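Leucine aminopeptidase 1 (Caenorhabditis elegans, PDB 2HC9) removes single amino acids, preferably leucine, from the N terminus of peptides as a two-zinc M17 metallopeptidase, and probably serves in digestion. Local coordinates at residues 122-127 against 165-170; 171-176 against 471-476; 194-199 against 285-290. The protein carries 1 engineered substitution. One frame throughout, in Å; residues are numbered along the deposited sequence.

Contact 1 of 3, residues 122-127 against 165-170; sequences SHVAAI and DLSESV
A helix-helix packing joins helix 120-128, in the N-terminal domain of this M17 aminopeptidase, to helix 157-178. V124 and A125 face S167 and V170. The backbones come near each other at A125 and S167, whose CA atoms are 5.8 Å apart. V124 meets S167 through one methyl: CG1 lies 3.4 Å from S167 OG. That methyl is trans to the backbone N of V124 (chi1 169°), which sends it across to the serine. The S167 hydroxyl makes no hydrogen bond across the contact. Its partner is L163 O, one turn earlier in its own helix, so the buried oxygen is satisfied and meets V124 as a packing surface. The second pair is A125 with V170. A125 CB is 4.4 Å from V170 CG2, and A125 O lies 4.2 Å from V170 CG1. Both valine methyls therefore touch the alanine, one at its side chain and one at its carbonyl. No hydrogen bond or salt bridge links the two segments. All four touching residues are buried. Strand 3-8 lies beside the pair, with V6 touching both V124 and S167. V124 also rests on L113 of strand 108-114, while H123 and I127 turn to helix 90-97.

Contact 2 of 3, residues 171-176 against 471-476; sequences RETARL and YGPALF
The backbones stay well apart here, with T173 CA 7.5 Å from Y471 CA, and the turn Y471-G472 and the first residue of helix 473-480 approach helix 157-178. The contact lies in the catalytic domain, where E284 of helix 277-290 packs on both T173 and P473. T173 carries the contact from helix 157-178 with both of its branches. Its OG1 lies 3.4 Å from P473 CG and 3.8 Å from P473 CD, touching both methylenes. The two side chains cross obliquely. The other branch, CG2, is trans to the backbone N of T173 and reaches toward the carbonyl of Y471, with CG2 4.0 Å from Y471 O. The Y471 side chain leads off the other way, and its OH bonds to L399 O. G472 is the N-cap residue of helix 473-480. Its phi of 129° would press a CB against the preceding carbonyl oxygen, a strain that glycine avoids. On helix 157-178, R175 grips E172 side-on. R175 NH2 to E172 OE1 is 2.8 Å and R175 NE to E172 OE2 is 2.9 Å, both nearly straight. K133 also bridges to E172, and E192 to R175. Across the contact itself, the chemistry is van der Waals packing. T173 OG1 bonds to S169 O of its own helix, which satisfies the buried hydroxyl and lets it lie against the apolar proline ring.

Contact 3 of 3, residues 194-199 against 285-290; sequences VKVGNA and AYSALV
V196 lays its CG1 methyl against S287 and the rim of the Y286 ring. The contact is helix-to-helix packing in the catalytic domain of the M17 family, where helix 186-199 meets helix 277-290. V196 CG1 is 3.8 Å from S287 CB. The same methyl is 4.4 Å from Y286 CD2, where it sits at the edge of the ring and near its plane. One methyl thus serves both neighbours. It is placed by the first torsion of V196, which sets CG1 opposite the backbone N (chi1 169°). Within the two segments the backbones are nearest at V196 and S287, with CA atoms 6.6 Å apart. No hydrogen bond crosses between the segments. S287 offers its CB to the valine.

On helix 186-199, V194 O takes the usual helical bond from N198 N, at 2.8 Å. The side chain of N198 is modelled in two positions. In one of them N198 ND2 may also bond to V194 O, but this second bond is doubtful.

The OH of Y286 bonds to S202 OG, just before strand 203-208. Around the ring are L236 and H238 of strand 232-238 and L298 and A300 of strand 297-307. Y286 therefore joins the helix pair to the large sheet of the domain. The ring is packed from within its own helix as well. One face is taken by a residue one turn later: V290 CG2 stands 3.9 Å above the plane of the Y286 ring, over its centre.

From the N terminus, contact 1 closes first, bringing helix 157-178 back to helix 120-128 over 37 intervening residues. Contact 2 opens directly after it on the same long helix and closes near the C terminus, at 471-476. Contact 3 both opens and closes within that wide span, so it nests in contact 2; contact 1 precedes both, and none cross. Helix 157-178 thus joins the N-terminal domain to the catalytic domain. The sites touch one another: L166 CD1 is 3.7 Å from A474 N, and F476 CB is 3.9 Å from A285 CB. S169 also packs on A288, linking contact 1 to contact 3.

Contact 1 of 3, residues 122-127 against 165-170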
loop_
_atom_site.group_PDB
_atom_site.type_symbol
_atom_site.label_atom_id
_atom_site.label_comp_id
_atom_site.label_asym_id
_atom_site.label_seq_id
_atom_site.Cartn_x
_atom_site.Cartn_y
_atom_site.Cartn_z
ATOM N N SER A 122 43.317 -0.332 -8.654
ATOM C CA SER A 122 42.003 0.154 -8.205
ATOM C C SER A 122 41.834 1.637 -8.495
ATOM O O SER A 122 40.730 2.089 -8.845
ATOM C CB SER A 122 41.818 -0.104 -6.703
ATOM O OG SER A 122 42.783 0.630 -5.978
ATOM N N HIS A 123 42.929 2.403 -8.343
ATOM C CA HIS A 123 42.865 3.851 -8.561
ATOM C C HIS A 123 42.653 4.165 -10.031
ATOM O O HIS A 123 41.819 5.009 -10.383
ATOM C CB HIS A 123 44.149 4.521 -8.053
ATOM C CG HIS A 123 44.215 4.615 -6.555
ATOM N ND1 HIS A 123 45.015 5.527 -5.894
ATOM C CD2 HIS A 123 43.536 3.945 -5.590
ATOM C CE1 HIS A 123 44.863 5.380 -4.586
ATOM N NE2 HIS A 123 43.971 4.430 -4.374
ATOM N N VAL A 124 43.411 3.492 -10.896
ATOM C CA VAL A 124 43.207 3.644 -12.345
ATOM C C VAL A 124 41.747 3.296 -12.735
ATOM O O VAL A 124 41.090 4.059 -13.443
ATOM C CB VAL A 124 44.229 2.812 -13.147
ATOM C CG1 VAL A 124 43.836 2.749 -14.646
ATOM C CG2 VAL A 124 45.623 3.407 -12.969
ATOM N N ALA A 125 41.251 2.164 -12.234
ATOM C CA ALA A 125 39.900 1.719 -12.586
ATOM C C ALA A 125 38.882 2.776 -12.147
ATOM O O ALA A 125 37.962 3.125 -12.906
ATOM C CB ALA A 125 39.593 0.391 -11.921
ATOM N N ALA A 126 39.047 3.279 -10.920
ATOM C CA ALA A 126 38.129 4.293 -10.390
ATOM C C ALA A 126 38.091 5.524 -11.296
ATOM O O ALA A 126 37.013 6.086 -11.517
ATOM C CB ALA A 126 38.520 4.706 -8.962
ATOM N N ILE A 127 39.256 5.960 -11.803
ATOM C CA ILE A 127 39.273 7.123 -12.732
ATOM C C ILE A 127 38.578 6.780 -14.054
ATOM O O ILE A 127 37.759 7.560 -14.570
ATOM C CB ILE A 127 40.729 7.615 -13.006
ATOM C CG1 ILE A 127 41.385 8.173 -11.735
ATOM C CG2 ILE A 127 40.768 8.657 -14.138
ATOM C CD1 ILE A 127 42.926 8.360 -11.849
ATOM N N ASP A 165 43.974 -1.527 -21.030
ATOM C CA ASP A 165 42.983 -2.540 -21.394
ATOM C C ASP A 165 41.934 -2.701 -20.298
ATOM O O ASP A 165 40.746 -2.897 -20.591
ATOM C CB ASP A 165 43.665 -3.875 -21.626
ATOM C CG ASP A 165 44.395 -3.940 -22.969
ATOM O OD1 ASP A 165 44.041 -3.180 -23.889
ATOM O OD2 ASP A 165 45.308 -4.770 -23.091
ATOM N N LEU A 166 42.369 -2.639 -19.045
ATOM C CA LEU A 166 41.411 -2.722 -17.942
ATOM C C LEU A 166 40.473 -1.509 -17.946
ATOM O O LEU A 166 39.253 -1.659 -17.791
ATOM C CB LEU A 166 42.139 -2.807 -16.598
ATOM C CG LEU A 166 41.199 -2.799 -15.376
ATOM C CD1 LEU A 166 40.300 -4.051 -15.390
ATOM C CD2 LEU A 166 42.033 -2.712 -14.095
ATOM N N SER A 167 41.036 -0.318 -18.139
ATOM C CA SER A 167 40.218 0.885 -18.284
ATOM C C SER A 167 39.165 0.717 -19.369
ATOM O O SER A 167 38.015 1.111 -19.186
ATOM C CB SER A 167 41.082 2.114 -18.592
ATOM O OG SER A 167 41.952 2.411 -17.511
ATOM N N GLU A 168 39.563 0.157 -20.505
ATOM C CA GLU A 168 38.615 -0.091 -21.595
ATOM C C GLU A 168 37.560 -1.106 -21.171
ATOM O O GLU A 168 36.380 -0.923 -21.443
ATOM C CB GLU A 168 39.356 -0.549 -22.865
ATOM C CG GLU A 168 38.434 -1.034 -24.011
ATOM C CD GLU A 168 37.626 0.085 -24.704
ATOM O OE1 GLU A 168 37.603 1.245 -24.258
ATOM O OE2 GLU A 168 36.975 -0.214 -25.724
ATOM N N SER A 169 37.974 -2.170 -20.488
ATOM C CA SER A 169 37.011 -3.217 -20.105
ATOM C C SER A 169 35.983 -2.635 -19.123
ATOM O O SER A 169 34.781 -2.925 -19.225
ATOM C CB SER A 169 37.742 -4.404 -19.482
ATOM O OG SER A 169 38.237 -5.279 -20.488
ATOM N N VAL A 170 36.465 -1.805 -18.197
ATOM C CA VAL A 170 35.611 -1.098 -17.227
ATOM C C VAL A 170 34.612 -0.203 -17.959
ATOM O O VAL A 170 33.382 -0.300 -17.744
ATOM C CB VAL A 170 36.458 -0.289 -16.182
ATOM C CG1 VAL A 170 35.563 0.663 -15.359
ATOM C CG2 VAL A 170 37.218 -1.284 -15.242
#

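Contact 2 of 3, residues 171-176 against 471-476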
loop_
_atom_site.group_PDB
_atom_site.type_symbol
_atom_site.label_atom_id
_atom_site.label_comp_id
_atom_site.label_asym_id
_atom_site.label_seq_id
_atom_site.Cartn_x
_atom_site.Cartn_y
_atom_site.Cartn_z
ATOM N N ARG A 171 35.121 0.643 -18.861
ATOM C CA ARG A 171 34.225 1.564 -19.598
ATOM C C ARG A 171 33.264 0.855 -20.547
ATOM O O ARG A 171 32.136 1.312 -20.738
ATOM C CB ARG A 171 35.038 2.625 -20.340
ATOM C CG ARG A 171 35.790 3.538 -19.380
ATOM C CD ARG A 171 36.687 4.516 -20.165
ATOM N NE ARG A 171 35.918 5.545 -20.872
ATOM C CZ ARG A 171 36.155 5.955 -22.123
ATOM N NH1 ARG A 171 37.115 5.393 -22.886
ATOM N NH2 ARG A 171 35.405 6.923 -22.630
ATOM N N GLU A 172 33.706 -0.252 -21.140
ATOM C CA GLU A 172 32.823 -1.071 -21.980
ATOM C C GLU A 172 31.687 -1.723 -21.185
ATOM O O GLU A 172 30.532 -1.713 -21.615
ATOM C CB GLU A 172 33.628 -2.172 -22.703
ATOM C CG GLU A 172 34.464 -1.621 -23.909
ATOM C CD GLU A 172 33.554 -1.188 -25.039
ATOM O OE1 GLU A 172 33.159 -2.073 -25.831
ATOM O OE2 GLU A 172 33.161 0.005 -25.077
ATOM N N THR A 173 32.026 -2.300 -20.037
ATOM C CA THR A 173 30.996 -2.879 -19.147
ATOM C C THR A 173 29.940 -1.812 -18.840
ATOM O O THR A 173 28.739 -2.058 -18.977
ATOM C CB THR A 173 31.630 -3.337 -17.799
ATOM O OG1 THR A 173 32.630 -4.322 -18.056
ATOM C CG2 THR A 173 30.569 -3.975 -16.888
ATOM N N ALA A 174 30.395 -0.632 -18.406
ATOM C CA ALA A 174 29.488 0.473 -18.079
ATOM C C ALA A 174 28.671 0.952 -19.290
ATOM O O ALA A 174 27.478 1.232 -19.159
ATOM C CB ALA A 174 30.269 1.641 -17.466
ATOM N N ARG A 175 29.309 1.053 -20.459
ATOM C CA ARG A 175 28.579 1.434 -21.681
ATOM C C ARG A 175 27.420 0.478 -21.979
ATOM O O ARG A 175 26.289 0.912 -22.313
ATOM C CB ARG A 175 29.539 1.451 -22.897
ATOM C CG ARG A 175 28.799 1.692 -24.243
ATOM C CD ARG A 175 29.754 1.674 -25.445
ATOM N NE ARG A 175 30.386 0.374 -25.683
ATOM C CZ ARG A 175 29.798 -0.683 -26.269
ATOM N NH1 ARG A 175 28.533 -0.641 -26.682
ATOM N NH2 ARG A 175 30.490 -1.791 -26.458
ATOM N N LEU A 176 27.706 -0.824 -21.890
ATOM C CA LEU A 176 26.698 -1.847 -22.163
ATOM C C LEU A 176 25.542 -1.686 -21.163
ATOM O O LEU A 176 24.381 -1.747 -21.531
ATOM C CB LEU A 176 27.320 -3.263 -22.082
ATOM C CG LEU A 176 28.367 -3.552 -23.200
ATOM C CD1 LEU A 176 29.076 -4.890 -22.886
ATOM C CD2 LEU A 176 27.667 -3.637 -24.553
ATOM N N TYR A 471 31.691 -2.683 -12.739
ATOM C CA TYR A 471 32.148 -3.711 -11.798
ATOM C C TYR A 471 32.389 -5.038 -12.507
ATOM O O TYR A 471 31.582 -5.468 -13.359
ATOM C CB TYR A 471 31.055 -3.899 -10.741
ATOM C CG TYR A 471 31.415 -4.794 -9.579
ATOM C CD1 TYR A 471 31.760 -4.247 -8.336
ATOM C CD2 TYR A 471 31.360 -6.186 -9.710
ATOM C CE1 TYR A 471 32.062 -5.083 -7.232
ATOM C CE2 TYR A 471 31.659 -7.025 -8.646
ATOM C CZ TYR A 471 32.004 -6.477 -7.426
ATOM O OH TYR A 471 32.259 -7.337 -6.386
ATOM N N GLY A 472 33.486 -5.705 -12.139
ATOM C CA GLY A 472 33.705 -7.078 -12.589
ATOM C C GLY A 472 35.089 -7.276 -13.217
ATOM O O GLY A 472 35.834 -8.118 -12.752
ATOM N N PRO A 473 35.428 -6.512 -14.283
ATOM C CA PRO A 473 36.781 -6.646 -14.873
ATOM C C PRO A 473 37.940 -6.451 -13.877
ATOM O O PRO A 473 38.905 -7.218 -13.908
ATOM C CB PRO A 473 36.807 -5.568 -15.966
ATOM C CG PRO A 473 35.310 -5.433 -16.377
ATOM C CD PRO A 473 34.555 -5.606 -15.072
ATOM N N ALA A 474 37.844 -5.471 -12.991
ATOM C CA ALA A 474 38.943 -5.248 -12.039
ATOM C C ALA A 474 39.013 -6.427 -11.065
ATOM O O ALA A 474 40.091 -6.955 -10.815
ATOM C CB ALA A 474 38.781 -3.915 -11.298
ATOM N N LEU A 475 37.868 -6.841 -10.526
ATOM C CA LEU A 475 37.812 -7.998 -9.609
ATOM C C LEU A 475 38.454 -9.245 -10.218
ATOM O O LEU A 475 39.317 -9.869 -9.599
ATOM C CB LEU A 475 36.347 -8.345 -9.281
ATOM C CG LEU A 475 36.209 -9.535 -8.328
ATOM C CD1 LEU A 475 36.931 -9.268 -6.957
ATOM C CD2 LEU A 475 34.712 -9.794 -8.092
ATOM N N PHE A 476 38.033 -9.620 -11.425
ATOM C CA PHE A 476 38.551 -10.856 -12.005
ATOM C C PHE A 476 39.967 -10.749 -12.538
ATOM O O PHE A 476 40.676 -11.735 -12.607
ATOM C CB PHE A 476 37.597 -11.456 -13.032
ATOM C CG PHE A 476 36.418 -12.120 -12.393
ATOM C CD1 PHE A 476 36.552 -13.387 -11.837
ATOM C CD2 PHE A 476 35.210 -11.442 -12.256
ATOM C CE1 PHE A 476 35.471 -14.002 -11.175
ATOM C CE2 PHE A 476 34.115 -12.051 -11.619
ATOM C CZ PHE A 476 34.253 -13.332 -11.070
#

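Contact 3 of 3, residues 194-199 against 285-290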
loop_
_atom_site.group_PDB
_atom_site.type_symbol
_atom_site.label_atom_id
_atom_site.label_comp_id
_atom_site.label_asym_id
_atom_site.label_seq_id
_atom_site.Cartn_x
_atom_site.Cartn_y
_atom_site.Cartn_z
ATOM N N VAL A 194 29.959 -11.454 -29.497
ATOM C CA VAL A 194 30.626 -12.043 -30.674
ATOM C C VAL A 194 31.818 -11.184 -31.163
ATOM O O VAL A 194 32.859 -11.722 -31.566
ATOM C CB VAL A 194 29.630 -12.376 -31.806
ATOM C CG1 VAL A 194 30.382 -12.808 -33.114
ATOM C CG2 VAL A 194 28.693 -13.493 -31.353
ATOM N N LYS A 195 31.683 -9.864 -31.084
ATOM C CA LYS A 195 32.809 -8.971 -31.391
ATOM C C LYS A 195 34.026 -9.248 -30.512
ATOM O O LYS A 195 35.139 -9.338 -31.008
ATOM C CB LYS A 195 32.388 -7.507 -31.235
ATOM C CG LYS A 195 31.583 -7.004 -32.398
ATOM C CD LYS A 195 31.250 -5.504 -32.232
ATOM C CE LYS A 195 32.457 -4.649 -32.599
ATOM N NZ LYS A 195 32.202 -3.191 -32.407
ATOM N N VAL A 196 33.805 -9.382 -29.205
ATOM C CA VAL A 196 34.879 -9.737 -28.276
ATOM C C VAL A 196 35.402 -11.158 -28.589
ATOM O O VAL A 196 36.618 -11.395 -28.585
ATOM C CB VAL A 196 34.403 -9.642 -26.786
ATOM C CG1 VAL A 196 35.448 -10.266 -25.832
ATOM C CG2 VAL A 196 34.080 -8.186 -26.411
ATOM N N GLY A 197 34.482 -12.081 -28.877
ATOM C CA GLY A 197 34.843 -13.439 -29.326
ATOM C C GLY A 197 35.821 -13.410 -30.504
ATOM O O GLY A 197 36.822 -14.143 -30.508
ATOM N N ASN A 198 35.527 -12.571 -31.494
ATOM C CA ASN A 198 36.383 -12.467 -32.676
ATOM C C ASN A 198 37.739 -11.849 -32.318
ATOM O O ASN A 198 38.787 -12.381 -32.713
ATOM C CB ASN A 198 35.686 -11.689 -33.806
ATOM C CG ASN A 198 34.873 -12.595 -34.740
ATOM O OD1 ASN A 198 35.411 -13.164 -35.688
ATOM N ND2 ASN A 198 33.574 -12.705 -34.489
ATOM N N ALA A 199 37.716 -10.748 -31.566
ATOM C CA ALA A 199 38.946 -10.021 -31.180
ATOM C C ALA A 199 39.897 -10.892 -30.376
ATOM O O ALA A 199 41.122 -10.774 -30.494
ATOM C CB ALA A 199 38.609 -8.748 -30.390
ATOM N N ALA A 285 35.659 -8.819 -18.394
ATOM C CA ALA A 285 36.731 -9.534 -17.665
ATOM C C ALA A 285 37.453 -10.542 -18.548
ATOM O O ALA A 285 38.675 -10.608 -18.531
ATOM C CB ALA A 285 36.186 -10.255 -16.408
ATOM N N TYR A 286 36.687 -11.352 -19.276
ATOM C CA TYR A 286 37.241 -12.347 -20.185
ATOM C C TYR A 286 38.146 -11.638 -21.191
ATOM O O TYR A 286 39.266 -12.078 -21.439
ATOM C CB TYR A 286 36.089 -13.059 -20.899
ATOM C CG TYR A 286 36.485 -14.075 -21.958
ATOM C CD1 TYR A 286 36.691 -15.411 -21.613
ATOM C CD2 TYR A 286 36.633 -13.698 -23.310
ATOM C CE1 TYR A 286 37.027 -16.352 -22.553
ATOM C CE2 TYR A 286 36.966 -14.651 -24.284
ATOM C CZ TYR A 286 37.152 -15.975 -23.893
ATOM O OH TYR A 286 37.485 -16.937 -24.815
ATOM N N SER A 287 37.645 -10.551 -21.768
ATOM C CA SER A 287 38.420 -9.770 -22.730
ATOM C C SER A 287 39.768 -9.301 -22.150
ATOM O O SER A 287 40.824 -9.515 -22.759
ATOM C CB SER A 287 37.605 -8.581 -23.219
ATOM O OG SER A 287 38.367 -7.749 -24.092
ATOM N N ALA A 288 39.739 -8.687 -20.978
ATOM C CA ALA A 288 40.993 -8.171 -20.361
ATOM C C ALA A 288 42.002 -9.308 -20.068
ATOM O O ALA A 288 43.207 -9.165 -20.306
ATOM C CB ALA A 288 40.667 -7.396 -19.079
ATOM N N LEU A 289 41.511 -10.446 -19.570
ATOM C CA LEU A 289 42.386 -11.572 -19.228
ATOM C C LEU A 289 42.995 -12.194 -20.486
ATOM O O LEU A 289 44.177 -12.526 -20.507
ATOM C CB LEU A 289 41.611 -12.645 -18.456
ATOM C CG LEU A 289 41.225 -12.220 -17.015
ATOM C CD1 LEU A 289 40.149 -13.168 -16.400
ATOM C CD2 LEU A 289 42.447 -12.125 -16.104
ATOM N N VAL A 290 42.171 -12.401 -21.507
ATOM C CA VAL A 290 42.628 -13.118 -22.712
ATOM C C VAL A 290 43.614 -12.252 -23.512
ATOM O O VAL A 290 44.482 -12.775 -24.223
ATOM C CB VAL A 290 41.427 -13.657 -23.566
ATOM C CG1 VAL A 290 41.910 -14.220 -24.927
ATOM C CG2 VAL A 290 40.727 -14.790 -22.789
#